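Local coordinates for protein (thymidylate synthase) (Bacillus subtilis, PDB 1B02) that catalyses the reductive methylation of dUMP to dTMP, taking the one-carbon unit and the reducing equivalents from 5,10-methylenetetrahydrofolate and releasing dihydrofolate, at residues V27-D32 with H222-H227; A68-L73 with M89-W94; M146-D151 with L158-Y163; L245-E250 with D260-I265. All blocks are in the same frame, centred on the assembly; numbering follows the deposited sequence.

Contact 1: residues V27-D32 with H222-H227; sequences VRTKWD and HVYTRH. With UFP (5-fluoro-2'-deoxyuridine-5'-monophosphate), chain B.
One face of the Trp31 indole carries the guanidinium of Arg226, laid flat with the two planes only 5° apart. CZ of Arg226 stands 3.5 Å from the centroid of the five-membered ring of Trp31, a cation-pi stack, and the extended Arg226 chain carries CD over the six-membered ring in a CH-pi contact. The six-membered ring turns its edge toward the face of His227 in an offset edge-to-face pair, while a water accepts from Trp31 NE1 at 2.7 Å and also bonds Thr225 OG1. The far corner of the indole, CH2 of Trp31, presses on Tyr224 CB at 3.4 Å. The Tyr224 ring in turn has Thr29 OG1 and the nucleotide O3' at its edge. That sugar hydroxyl is gripped twice, since UFP O3' lies 2.8 Å from Tyr224 OH and 2.6 Å from His222 NE2. Across the nucleotide, Arg28 bends at its third torsion (83°) and directs NE to UFP O3P, 3.0 Å away and nearly straight at 172°, as NH2 reaches O5' of the same phosphate ester. Salt bridges to Asp34 and Glu276 hold Arg226 on the indole. The loop 27-32, between strands 20-21 and 40-50, thus packs against the end of strand 210-224; Thr29 bonds Ala38, and Tyr224 also touches Asp184 of strand 173-184, placing the contact at the dUMP pocket.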
# COMPACT_ATOMS: atom_id res chain seq x y z
N VAL A 27 21.51 -11.31 -3.43
CA VAL A 27 20.31 -10.59 -3.04
C VAL A 27 20.10 -10.62 -1.53
O VAL A 27 20.63 -11.49 -0.84
CB VAL A 27 19.08 -11.17 -3.74
CG1 VAL A 27 19.23 -11.00 -5.23
CG2 VAL A 27 18.92 -12.64 -3.38
N ARG A 28 19.33 -9.66 -1.02
CA ARG A 28 19.06 -9.54 0.41
C ARG A 28 18.00 -10.52 0.93
O ARG A 28 18.06 -10.95 2.08
CB ARG A 28 18.62 -8.11 0.72
CG ARG A 28 18.09 -7.91 2.13
CD ARG A 28 17.17 -6.70 2.22
NE ARG A 28 15.81 -7.01 1.81
CZ ARG A 28 14.94 -7.68 2.56
NH1 ARG A 28 15.29 -8.11 3.76
NH2 ARG A 28 13.72 -7.92 2.10
N THR A 29 17.04 -10.86 0.08
CA THR A 29 15.96 -11.74 0.47
C THR A 29 16.26 -13.24 0.43
O THR A 29 16.95 -13.73 -0.46
CB THR A 29 14.72 -11.48 -0.40
OG1 THR A 29 15.10 -11.51 -1.78
CG2 THR A 29 14.14 -10.11 -0.08
N LYS A 30 15.73 -13.96 1.42
CA LYS A 30 15.88 -15.41 1.53
C LYS A 30 14.48 -16.00 1.68
O LYS A 30 13.61 -15.39 2.30
CB LYS A 30 16.71 -15.76 2.77
CG LYS A 30 17.81 -14.77 3.08
CD LYS A 30 19.07 -15.48 3.55
CE LYS A 30 19.79 -16.16 2.39
NZ LYS A 30 21.19 -15.68 2.24
N TRP A 31 14.26 -17.17 1.11
CA TRP A 31 12.95 -17.82 1.18
C TRP A 31 12.57 -18.23 2.60
O TRP A 31 13.41 -18.71 3.37
CB TRP A 31 12.91 -19.02 0.25
CG TRP A 31 12.89 -18.64 -1.19
CD1 TRP A 31 13.87 -18.88 -2.11
CD2 TRP A 31 11.84 -17.97 -1.88
NE1 TRP A 31 13.49 -18.39 -3.34
CE2 TRP A 31 12.24 -17.83 -3.23
CE3 TRP A 31 10.58 -17.47 -1.50
CZ2 TRP A 31 11.44 -17.22 -4.20
CZ3 TRP A 31 9.78 -16.86 -2.46
CH2 TRP A 31 10.22 -16.74 -3.79
N ASP A 32 11.30 -18.05 2.94
CA ASP A 32 10.78 -18.38 4.27
C ASP A 32 11.07 -19.81 4.71
O ASP A 32 11.51 -20.04 5.84
CB ASP A 32 9.27 -18.13 4.31
CG ASP A 32 8.76 -17.83 5.71
OD1 ASP A 32 9.59 -17.51 6.59
OD2 ASP A 32 7.54 -17.91 5.92
N HIS A 222 9.20 -6.17 -9.42
CA HIS A 222 9.64 -7.55 -9.57
C HIS A 222 8.63 -8.64 -9.23
O HIS A 222 7.55 -8.39 -8.70
CB HIS A 222 10.88 -7.76 -8.70
CG HIS A 222 10.67 -7.39 -7.26
ND1 HIS A 222 10.96 -6.14 -6.77
CD2 HIS A 222 10.20 -8.11 -6.22
CE1 HIS A 222 10.67 -6.10 -5.48
NE2 HIS A 222 10.20 -7.29 -5.12
N VAL A 223 9.02 -9.87 -9.55
CA VAL A 223 8.23 -11.06 -9.30
C VAL A 223 9.20 -12.18 -8.92
O VAL A 223 10.04 -12.58 -9.72
CB VAL A 223 7.46 -11.49 -10.57
CG1 VAL A 223 7.12 -12.97 -10.51
CG2 VAL A 223 6.18 -10.67 -10.71
N TYR A 224 9.09 -12.68 -7.69
CA TYR A 224 9.96 -13.75 -7.21
C TYR A 224 9.77 -15.04 -8.02
O TYR A 224 8.65 -15.41 -8.35
CB TYR A 224 9.72 -14.00 -5.72
CG TYR A 224 10.24 -12.89 -4.84
CD1 TYR A 224 11.56 -12.89 -4.37
CD2 TYR A 224 9.42 -11.82 -4.47
CE1 TYR A 224 12.05 -11.87 -3.56
CE2 TYR A 224 9.90 -10.78 -3.66
CZ TYR A 224 11.22 -10.82 -3.21
OH TYR A 224 11.70 -9.81 -2.40
N THR A 225 10.88 -15.71 -8.32
CA THR A 225 10.88 -16.94 -9.11
C THR A 225 9.83 -18.00 -8.77
O THR A 225 9.20 -18.56 -9.67
CB THR A 225 12.26 -17.63 -9.07
OG1 THR A 225 12.70 -17.77 -7.72
CG2 THR A 225 13.29 -16.81 -9.85
N ARG A 226 9.63 -18.27 -7.49
CA ARG A 226 8.67 -19.28 -7.07
C ARG A 226 7.20 -18.90 -7.26
O ARG A 226 6.31 -19.72 -7.06
CB ARG A 226 8.90 -19.64 -5.60
CG ARG A 226 10.16 -20.46 -5.38
CD ARG A 226 10.39 -20.73 -3.90
NE ARG A 226 11.71 -21.29 -3.66
CZ ARG A 226 12.11 -21.78 -2.49
NH1 ARG A 226 11.29 -21.77 -1.45
NH2 ARG A 226 13.34 -22.27 -2.36
N HIS A 227 6.95 -17.65 -7.65
CA HIS A 227 5.58 -17.18 -7.84
C HIS A 227 5.11 -17.28 -9.29
O HIS A 227 3.90 -17.26 -9.55
CB HIS A 227 5.44 -15.73 -7.38
CG HIS A 227 5.76 -15.51 -5.93
ND1 HIS A 227 5.88 -14.25 -5.39
CD2 HIS A 227 5.98 -16.38 -4.92
CE1 HIS A 227 6.16 -14.35 -4.10
NE2 HIS A 227 6.23 -15.64 -3.79
N1 UFP B . 7.18 -4.87 -0.49
C2 UFP B . 6.04 -4.47 -1.23
N3 UFP B . 5.03 -3.64 -0.64
C4 UFP B . 4.97 -3.24 0.75
C5 UFP B . 5.97 -3.95 1.85
C6 UFP B . 7.39 -4.20 0.98
O2 UFP B . 5.70 -5.00 -2.29
O4 UFP B . 4.28 -2.29 1.14
F5 UFP B . 6.17 -3.26 2.96
C1' UFP B . 8.19 -5.86 -0.98
C2' UFP B . 9.08 -5.43 -2.13
C3' UFP B . 10.24 -6.38 -1.87
C4' UFP B . 10.32 -6.59 -0.38
O3' UFP B . 9.98 -7.61 -2.52
O4' UFP B . 9.01 -6.35 0.10
C5' UFP B . 11.27 -5.74 0.50
O5' UFP B . 12.64 -6.09 0.12
P UFP B . 13.63 -4.95 -0.34
O1P UFP B . 13.83 -4.06 0.81
O2P UFP B . 13.13 -4.38 -1.58
O3P UFP B . 14.86 -5.87 -0.75
O HOH W 1 14.61 -17.66 -5.68

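Contact 2: residues A68-L73 with M89-W94; sequences AIKELL and MGVHIW. With C2F (5-methyl-5,6,7,8-tetrahydrofolic acid), chain C.
Lys70 NZ donates to Met89 O at 2.6 Å, meeting the carbonyl nearly end-on (C=O...N angle 161°). The acceptor sits just beyond helix 83-88, where Gly90 with its positive phi completes a Schellman motif, so the ammonium from helix 65-77 satisfies a carbonyl at a helix end. Farther back along the lysine, CD of Lys70 rests 3.8 Å from Met89 CB, and Val91 CG2 approaches Lys70 CB. Glu71, the next residue of the helix, accepts from Trp94 NE1 through OE2 at 2.7 Å, with the oxygen in the indole plane and using its anti lone pair. Glu71 CG is anti to the backbone N (chi1 176°), which extends the carboxylate to that edge, beside Ile93 CD1. The indole face is given to the folate, with CH2 of Trp94 3.7 Å from C2F C7, while CB of Ile93 lies 3.7 Å from C2F C15 of the aminobenzoyl ring. A phenylalanine in place of Trp94 has no ring N-H, and would probably leave OE2 of Glu71 without its donor and the ring less firmly oriented against the folate. With OE1 held by Gln195 and OE2 by the indole N-H, the buried carboxylate is consistent with a fixed orientation for a ring whose face forms part of the cofactor pocket.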
# COMPACT_ATOMS: atom_id res chain seq x y z
N ALA A 68 -5.58 -5.75 4.56
CA ALA A 68 -4.93 -4.60 3.95
C ALA A 68 -5.33 -3.32 4.66
O ALA A 68 -4.48 -2.50 5.02
CB ALA A 68 -5.29 -4.52 2.47
N ILE A 69 -6.63 -3.14 4.87
CA ILE A 69 -7.14 -1.95 5.55
C ILE A 69 -6.66 -1.90 7.00
O ILE A 69 -6.35 -0.83 7.52
CB ILE A 69 -8.68 -1.91 5.53
CG1 ILE A 69 -9.17 -1.75 4.09
CG2 ILE A 69 -9.17 -0.75 6.37
CD1 ILE A 69 -10.68 -1.82 3.96
N LYS A 70 -6.59 -3.06 7.64
CA LYS A 70 -6.14 -3.12 9.03
C LYS A 70 -4.70 -2.63 9.13
O LYS A 70 -4.34 -1.90 10.06
CB LYS A 70 -6.25 -4.55 9.55
CG LYS A 70 -7.67 -5.07 9.67
CD LYS A 70 -7.81 -6.05 10.82
CE LYS A 70 -9.00 -6.97 10.62
NZ LYS A 70 -8.91 -8.18 11.49
N GLU A 71 -3.87 -3.05 8.18
CA GLU A 71 -2.47 -2.63 8.16
C GLU A 71 -2.39 -1.13 7.95
O GLU A 71 -1.60 -0.43 8.59
CB GLU A 71 -1.71 -3.35 7.05
CG GLU A 71 -0.27 -2.91 6.90
CD GLU A 71 0.37 -3.45 5.64
OE1 GLU A 71 -0.33 -3.53 4.61
OE2 GLU A 71 1.57 -3.79 5.68
N LEU A 72 -3.22 -0.62 7.04
CA LEU A 72 -3.27 0.80 6.74
C LEU A 72 -3.56 1.60 8.00
O LEU A 72 -2.87 2.57 8.31
CB LEU A 72 -4.34 1.09 5.69
CG LEU A 72 -4.56 2.57 5.35
CD1 LEU A 72 -3.37 3.09 4.55
CD2 LEU A 72 -5.85 2.74 4.57
N LEU A 73 -4.60 1.19 8.73
CA LEU A 73 -4.98 1.88 9.96
C LEU A 73 -3.88 1.78 11.00
O LEU A 73 -3.69 2.70 11.80
CB LEU A 73 -6.28 1.28 10.51
CG LEU A 73 -7.52 1.50 9.64
CD1 LEU A 73 -8.67 0.63 10.13
CD2 LEU A 73 -7.91 2.96 9.67
N MET A 89 -5.23 -7.25 16.11
CA MET A 89 -6.26 -7.18 15.08
C MET A 89 -6.36 -8.48 14.30
O MET A 89 -7.25 -8.64 13.46
CB MET A 89 -5.96 -6.03 14.12
CG MET A 89 -6.13 -4.65 14.72
SD MET A 89 -5.42 -3.37 13.68
CE MET A 89 -4.08 -2.81 14.73
N GLY A 90 -5.44 -9.40 14.58
CA GLY A 90 -5.45 -10.68 13.90
C GLY A 90 -4.62 -10.73 12.63
O GLY A 90 -4.90 -11.53 11.74
N VAL A 91 -3.61 -9.88 12.55
CA VAL A 91 -2.74 -9.83 11.38
C VAL A 91 -1.32 -10.25 11.75
O VAL A 91 -0.78 -9.80 12.77
CB VAL A 91 -2.70 -8.41 10.77
CG1 VAL A 91 -1.86 -8.42 9.50
CG2 VAL A 91 -4.12 -7.94 10.47
N HIS A 92 -0.71 -11.10 10.93
CA HIS A 92 0.64 -11.57 11.19
C HIS A 92 1.56 -11.44 9.98
O HIS A 92 2.61 -12.07 9.91
CB HIS A 92 0.60 -13.04 11.63
CG HIS A 92 -0.19 -13.27 12.88
ND1 HIS A 92 0.39 -13.34 14.13
CD2 HIS A 92 -1.52 -13.41 13.08
CE1 HIS A 92 -0.54 -13.53 15.04
NE2 HIS A 92 -1.72 -13.57 14.43
N ILE A 93 1.16 -10.60 9.03
CA ILE A 93 1.96 -10.39 7.82
C ILE A 93 3.29 -9.70 8.09
O ILE A 93 4.17 -9.70 7.23
CB ILE A 93 1.17 -9.57 6.78
CG1 ILE A 93 0.82 -8.20 7.35
CG2 ILE A 93 -0.08 -10.33 6.36
CD1 ILE A 93 0.21 -7.24 6.34
N TRP A 94 3.44 -9.12 9.28
CA TRP A 94 4.66 -8.41 9.65
C TRP A 94 5.47 -9.15 10.72
O TRP A 94 6.56 -8.72 11.09
CB TRP A 94 4.32 -7.01 10.17
CG TRP A 94 4.25 -5.97 9.09
CD1 TRP A 94 3.12 -5.52 8.46
CD2 TRP A 94 5.35 -5.29 8.47
NE1 TRP A 94 3.45 -4.60 7.49
CE2 TRP A 94 4.81 -4.45 7.48
CE3 TRP A 94 6.74 -5.32 8.66
CZ2 TRP A 94 5.62 -3.63 6.67
CZ3 TRP A 94 7.54 -4.51 7.86
CH2 TRP A 94 6.98 -3.67 6.88
N1 C2F C . 8.35 -9.08 1.96
C2 C2F C . 7.92 -9.64 0.73
NA2 C2F C . 8.72 -10.51 -0.01
N3 C2F C . 6.77 -9.15 0.08
C4 C2F C . 5.93 -8.13 0.70
O4 C2F C . 4.97 -7.61 0.14
C4A C2F C . 6.47 -7.51 1.98
N5 C2F C . 5.71 -6.53 2.78
C6 C2F C . 5.87 -6.47 4.18
C7 C2F C . 7.32 -6.51 4.56
N8 C2F C . 8.12 -7.48 3.78
C8A C2F C . 7.70 -7.96 2.52
C9 C2F C . 5.04 -7.51 4.98
N10 C2F C . 3.65 -7.48 4.36
C11 C2F C . 5.11 -5.31 2.19
C12 C2F C . 1.64 -11.03 2.90
C13 C2F C . 2.96 -11.12 3.46
C14 C2F C . 3.65 -9.98 3.89
C15 C2F C . 3.08 -8.66 3.69
C16 C2F C . 1.82 -8.56 2.99
C17 C2F C . 1.10 -9.70 2.66
C C2F C . 0.78 -12.28 2.62
O C2F C . 1.23 -13.39 3.01
N C2F C . -0.41 -12.08 1.86
CA C2F C . -1.28 -13.27 1.82
CB C2F C . -2.43 -13.00 2.83
CG C2F C . -3.29 -13.94 3.71
CD C2F C . -3.60 -13.22 5.08
OE1 C2F C . -2.65 -13.28 5.93
OE2 C2F C . -4.79 -12.91 5.29
CT C2F C . -1.71 -13.43 0.38
O1 C2F C . -2.11 -12.36 -0.14
O2 C2F C . -1.66 -14.58 -0.10

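Contact 3: residues M146-D151 with L158-Y163; sequences MLWNPD and LTPCVY. With UFP (5-fluoro-2'-deoxyuridine-5'-monophosphate), chain B.
Leu147 N donates to Tyr163 O at 2.7 Å, in the carbonyl plane and with an N-H...O angle of 162°, just where strand 144-146 leaves its antiparallel neighbour 162-169; an inverse gamma turn centred on Trp148 follows. Trp148 then reaches across the segment 158-163. With CG anti to the backbone N (chi1 -164°), its indole reaches the extended Thr159-Pro160 stretch, with Pro160 O at the ring edge; CZ3 of Trp148 lies 3.6 Å from Thr159 CB and CE3 flanks the Pro160 ring. The five-membered ring turns its edge toward the face of Tyr163 in an offset edge-to-face pair, and CB of Trp148 packs 3.7 Å from Tyr163 CD2. The same ring carbon is met in the ring plane by Met146 SD, a Met-aromatic contact for which the bend at chi2 (63°) swings the sulfur to the ring edge. CB of Leu147 packs against Pro160 CG at 3.8 Å. Replacing Trp148 by alanine is likely to open a gap beside Thr159 and Pro160 and take away the edge that faces the Tyr163 ring. Cys161, the probable nucleophile, comes next in the chain after Pro160; its CB points away from 146-151, and SG is covalently joined to UFP C6 at 1.7 Å, as expected of a cysteine that adds to C6 of the pyrimidine. Strand 173-184 lies alongside, Arg181 bonding Thr159 O and Arg179 bonding Tyr163 OH, while Val162 packs on Asn192 and Tyr196 of helix 188-207.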
# COMPACT_ATOMS: atom_id res chain seq x y z
N MET A 146 6.35 11.46 4.01
CA MET A 146 7.59 10.74 3.75
C MET A 146 7.94 9.74 4.84
O MET A 146 8.14 10.11 6.00
CB MET A 146 8.74 11.74 3.57
CG MET A 146 10.07 11.12 3.16
SD MET A 146 10.01 10.32 1.56
CE MET A 146 9.44 11.65 0.50
N LEU A 147 8.02 8.47 4.46
CA LEU A 147 8.35 7.39 5.38
C LEU A 147 9.86 7.17 5.33
O LEU A 147 10.46 6.64 6.27
CB LEU A 147 7.63 6.11 4.97
CG LEU A 147 6.43 5.63 5.80
CD1 LEU A 147 5.65 6.81 6.35
CD2 LEU A 147 5.54 4.77 4.92
N TRP A 148 10.47 7.60 4.23
CA TRP A 148 11.91 7.45 4.03
C TRP A 148 12.71 8.54 4.73
O TRP A 148 13.23 9.45 4.07
CB TRP A 148 12.23 7.45 2.54
CG TRP A 148 13.60 6.93 2.24
CD1 TRP A 148 14.76 7.66 2.19
CD2 TRP A 148 13.97 5.58 1.95
NE1 TRP A 148 15.82 6.85 1.90
CE2 TRP A 148 15.37 5.56 1.75
CE3 TRP A 148 13.26 4.38 1.85
CZ2 TRP A 148 16.07 4.39 1.45
CZ3 TRP A 148 13.96 3.21 1.56
CH2 TRP A 148 15.35 3.22 1.36
N ASN A 149 12.82 8.45 6.05
CA ASN A 149 13.58 9.41 6.83
C ASN A 149 15.05 9.00 6.77
O ASN A 149 15.45 8.00 7.37
CB ASN A 149 13.10 9.41 8.28
CG ASN A 149 13.71 10.53 9.10
OD1 ASN A 149 14.77 11.05 8.76
ND2 ASN A 149 13.05 10.91 10.19
N PRO A 150 15.87 9.77 6.04
CA PRO A 150 17.31 9.48 5.88
C PRO A 150 18.10 9.37 7.18
O PRO A 150 19.12 8.67 7.22
CB PRO A 150 17.81 10.63 5.00
CG PRO A 150 16.80 11.71 5.16
CD PRO A 150 15.49 11.00 5.34
N ASP A 151 17.64 10.03 8.22
CA ASP A 151 18.34 10.01 9.50
C ASP A 151 18.14 8.74 10.31
O ASP A 151 19.01 8.36 11.09
CB ASP A 151 17.91 11.21 10.35
CG ASP A 151 18.50 12.52 9.85
OD1 ASP A 151 19.61 12.49 9.28
OD2 ASP A 151 17.86 13.57 10.03
N LEU A 158 12.94 -2.81 8.47
CA LEU A 158 12.83 -2.96 7.02
C LEU A 158 12.41 -1.62 6.43
O LEU A 158 11.32 -1.13 6.72
CB LEU A 158 11.79 -4.03 6.67
CG LEU A 158 11.63 -4.40 5.20
CD1 LEU A 158 11.33 -5.89 5.07
CD2 LEU A 158 10.50 -3.58 4.57
N THR A 159 13.28 -1.03 5.63
CA THR A 159 12.98 0.26 5.01
C THR A 159 11.68 0.14 4.23
O THR A 159 11.45 -0.85 3.53
CB THR A 159 14.13 0.69 4.09
OG1 THR A 159 14.37 -0.32 3.10
CG2 THR A 159 15.40 0.89 4.91
N PRO A 160 10.81 1.16 4.32
CA PRO A 160 9.52 1.18 3.63
C PRO A 160 9.55 0.93 2.13
O PRO A 160 10.42 1.43 1.42
CB PRO A 160 8.95 2.56 3.97
CG PRO A 160 10.13 3.37 4.38
CD PRO A 160 11.06 2.41 5.05
N CYS A 161 8.59 0.14 1.65
CA CYS A 161 8.49 -0.16 0.23
C CYS A 161 7.69 0.96 -0.42
O CYS A 161 8.11 1.53 -1.43
CB CYS A 161 7.79 -1.50 0.02
SG CYS A 161 8.46 -2.87 1.03
N VAL A 162 6.53 1.26 0.16
CA VAL A 162 5.68 2.35 -0.30
C VAL A 162 6.00 3.41 0.75
O VAL A 162 5.42 3.43 1.84
CB VAL A 162 4.18 1.99 -0.24
CG1 VAL A 162 3.34 3.13 -0.80
CG2 VAL A 162 3.94 0.72 -1.04
N TYR A 163 6.95 4.28 0.42
CA TYR A 163 7.44 5.29 1.34
C TYR A 163 6.93 6.72 1.20
O TYR A 163 7.16 7.54 2.09
CB TYR A 163 8.97 5.33 1.24
CG TYR A 163 9.45 5.78 -0.12
CD1 TYR A 163 9.43 4.91 -1.21
CD2 TYR A 163 9.88 7.10 -0.34
CE1 TYR A 163 9.81 5.34 -2.49
CE2 TYR A 163 10.26 7.53 -1.61
CZ TYR A 163 10.23 6.65 -2.67
OH TYR A 163 10.60 7.08 -3.93
N1 UFP B . 7.18 -4.87 -0.49
C2 UFP B . 6.04 -4.47 -1.23
N3 UFP B . 5.03 -3.64 -0.64
C4 UFP B . 4.97 -3.24 0.75
C5 UFP B . 5.97 -3.95 1.85
C6 UFP B . 7.39 -4.20 0.98
O2 UFP B . 5.70 -5.00 -2.29
O4 UFP B . 4.28 -2.29 1.14
F5 UFP B . 6.17 -3.26 2.96
C1' UFP B . 8.19 -5.86 -0.98
C2' UFP B . 9.08 -5.43 -2.13
C3' UFP B . 10.24 -6.38 -1.87
C4' UFP B . 10.32 -6.59 -0.38
O3' UFP B . 9.98 -7.61 -2.52
O4' UFP B . 9.01 -6.35 0.10
C5' UFP B . 11.27 -5.74 0.50
O5' UFP B . 12.64 -6.09 0.12
P UFP B . 13.63 -4.95 -0.34
O1P UFP B . 13.83 -4.06 0.81
O2P UFP B . 13.13 -4.38 -1.58
O3P UFP B . 14.86 -5.87 -0.75

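Contact 4: residues L245-E250 with D260-I265; sequences LWINPE and DDFKLI
Trp246 leaves its strand with CG anti to the backbone N (chi1 173°), and its CB already meets Ile265 CD1 at 3.7 Å. Farther out, CE3 of Trp246 lies 3.7 Å from Lys263 CD, the two side chains running side by side in the same direction, and CZ3 of Trp246 comes within 3.3 Å of Asp261 O. Asp260 O is near the ring plane at the edge, and the backbone N of Asn248 stands above one face toward the rim. Lys263 curls at its last torsion so that NZ bonds Asp260 O. Along the backbone, Trp246 and Lys263 form a hydrogen-bonded antiparallel pair, Trp246 N to Lys263 O at 2.8 Å and Lys263 N to Trp246 O at 3.0 Å. Beyond the strands, Asn248 N bonds Asp261 O, and Asn248 ND2 reaches Asp261 OD1 at 2.7 Å from above the carboxylate plane. Asn248 OD1 closes an Asx turn with Glu250 N. On the other face, Ile247 CG2 lies 3.9 Å from Phe262 CE1, and Leu245 packs on Leu264. The Trp246-Lys263 face is exposed, whereas Phe262 is buried against helices 188-207 and 65-77; the Asp261 carboxylate, its OD2 accepting from Thr258 N, links that backbone to Asn248 just after strand 244-247.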
# COMPACT_ATOMS: atom_id res chain seq x y z
N LEU A 245 -17.25 -0.10 -2.71
CA LEU A 245 -16.71 0.08 -1.37
C LEU A 245 -17.60 1.00 -0.56
O LEU A 245 -17.77 2.18 -0.90
CB LEU A 245 -15.29 0.66 -1.44
CG LEU A 245 -14.29 0.44 -0.30
CD1 LEU A 245 -13.71 1.78 0.11
CD2 LEU A 245 -14.95 -0.24 0.89
N TRP A 246 -18.18 0.47 0.51
CA TRP A 246 -19.03 1.28 1.37
C TRP A 246 -18.22 1.77 2.55
O TRP A 246 -17.60 0.99 3.27
CB TRP A 246 -20.23 0.46 1.88
CG TRP A 246 -21.06 1.18 2.91
CD1 TRP A 246 -22.14 2.00 2.67
CD2 TRP A 246 -20.87 1.19 4.33
NE1 TRP A 246 -22.62 2.52 3.85
CE2 TRP A 246 -21.86 2.03 4.89
CE3 TRP A 246 -19.96 0.56 5.20
CZ2 TRP A 246 -21.97 2.27 6.27
CZ3 TRP A 246 -20.06 0.79 6.57
CH2 TRP A 246 -21.06 1.64 7.09
N ILE A 247 -18.21 3.09 2.75
CA ILE A 247 -17.50 3.69 3.87
C ILE A 247 -18.52 4.44 4.70
O ILE A 247 -19.28 5.26 4.16
CB ILE A 247 -16.40 4.67 3.40
CG1 ILE A 247 -15.48 3.98 2.39
CG2 ILE A 247 -15.59 5.14 4.59
CD1 ILE A 247 -14.57 4.94 1.65
N ASN A 248 -18.56 4.16 5.99
CA ASN A 248 -19.50 4.80 6.89
C ASN A 248 -19.55 6.32 6.68
O ASN A 248 -18.60 7.03 7.00
CB ASN A 248 -19.13 4.50 8.34
CG ASN A 248 -20.20 4.92 9.31
OD1 ASN A 248 -21.28 5.37 8.90
ND2 ASN A 248 -19.93 4.79 10.60
N PRO A 249 -20.67 6.82 6.14
CA PRO A 249 -20.84 8.26 5.88
C PRO A 249 -20.86 9.08 7.17
O PRO A 249 -20.62 10.29 7.15
CB PRO A 249 -22.18 8.34 5.14
CG PRO A 249 -22.53 6.93 4.76
CD PRO A 249 -21.87 6.05 5.77
N GLU A 250 -21.14 8.41 8.28
CA GLU A 250 -21.20 9.06 9.58
C GLU A 250 -19.86 9.64 10.02
O GLU A 250 -19.80 10.73 10.57
CB GLU A 250 -21.69 8.07 10.63
CG GLU A 250 -22.58 8.68 11.70
CD GLU A 250 -23.47 7.65 12.37
OE1 GLU A 250 -24.20 6.95 11.64
OE2 GLU A 250 -23.43 7.55 13.61
N ASP A 260 -14.72 -1.80 10.90
CA ASP A 260 -16.13 -2.08 10.63
C ASP A 260 -16.81 -1.04 9.75
O ASP A 260 -17.92 -1.26 9.28
CB ASP A 260 -16.90 -2.19 11.95
CG ASP A 260 -16.30 -3.22 12.89
OD1 ASP A 260 -16.29 -4.42 12.52
OD2 ASP A 260 -15.83 -2.84 13.98
N ASP A 261 -16.14 0.09 9.53
CA ASP A 261 -16.69 1.16 8.71
C ASP A 261 -16.48 0.92 7.22
O ASP A 261 -16.88 1.74 6.38
CB ASP A 261 -16.07 2.50 9.10
CG ASP A 261 -16.56 3.00 10.44
OD1 ASP A 261 -17.79 3.07 10.63
OD2 ASP A 261 -15.72 3.31 11.31
N PHE A 262 -15.85 -0.20 6.88
CA PHE A 262 -15.59 -0.54 5.48
C PHE A 262 -16.26 -1.85 5.11
O PHE A 262 -16.13 -2.85 5.82
CB PHE A 262 -14.08 -0.64 5.23
CG PHE A 262 -13.32 0.59 5.63
CD1 PHE A 262 -13.20 1.66 4.75
CD2 PHE A 262 -12.76 0.70 6.90
CE1 PHE A 262 -12.54 2.82 5.13
CE2 PHE A 262 -12.09 1.85 7.29
CZ PHE A 262 -11.98 2.92 6.40
N LYS A 263 -16.96 -1.84 3.98
CA LYS A 263 -17.65 -3.02 3.50
C LYS A 263 -17.54 -3.12 1.98
O LYS A 263 -17.91 -2.19 1.27
CB LYS A 263 -19.13 -2.97 3.89
CG LYS A 263 -19.46 -3.65 5.21
CD LYS A 263 -20.66 -3.00 5.89
CE LYS A 263 -20.81 -3.48 7.33
NZ LYS A 263 -19.51 -3.62 8.04
N LEU A 264 -17.01 -4.24 1.50
CA LEU A 264 -16.88 -4.45 0.06
C LEU A 264 -18.17 -5.12 -0.38
O LEU A 264 -18.55 -6.16 0.16
CB LEU A 264 -15.68 -5.35 -0.26
CG LEU A 264 -14.38 -4.69 -0.74
CD1 LEU A 264 -13.58 -5.69 -1.54
CD2 LEU A 264 -14.68 -3.46 -1.58
N ILE A 265 -18.85 -4.52 -1.35
CA ILE A 265 -20.11 -5.05 -1.83
C ILE A 265 -19.96 -5.75 -3.18
O ILE A 265 -19.39 -5.20 -4.12
CB ILE A 265 -21.17 -3.92 -1.96
CG1 ILE A 265 -21.75 -3.60 -0.58
CG2 ILE A 265 -22.29 -4.33 -2.90
CD1 ILE A 265 -20.79 -2.89 0.34

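Contacts 1, 2 and 3 surround the two ligands, while contact 4 lies across the chain's centre from contacts 1 and 3. Contacts 1 and 3 both reach the main sheet and share UFP: one holds its phosphate and sugar, the other supplies the covalent link to the base. Their centres are 21 Å apart and their nearest atoms about 4 Å. Contact 2 adds a wall of the folate pocket and touches contact 3 through Trp94 CH2 and Leu158 CD2, 4.2 Å apart. Helix 65-77 joins contact 2 to contact 4, Ile69 CD1 lying 3.8 Å from Phe262 CB; the centre of contact 4 is about 17 Å from that of contact 2 and 35 Å from that of contact 1.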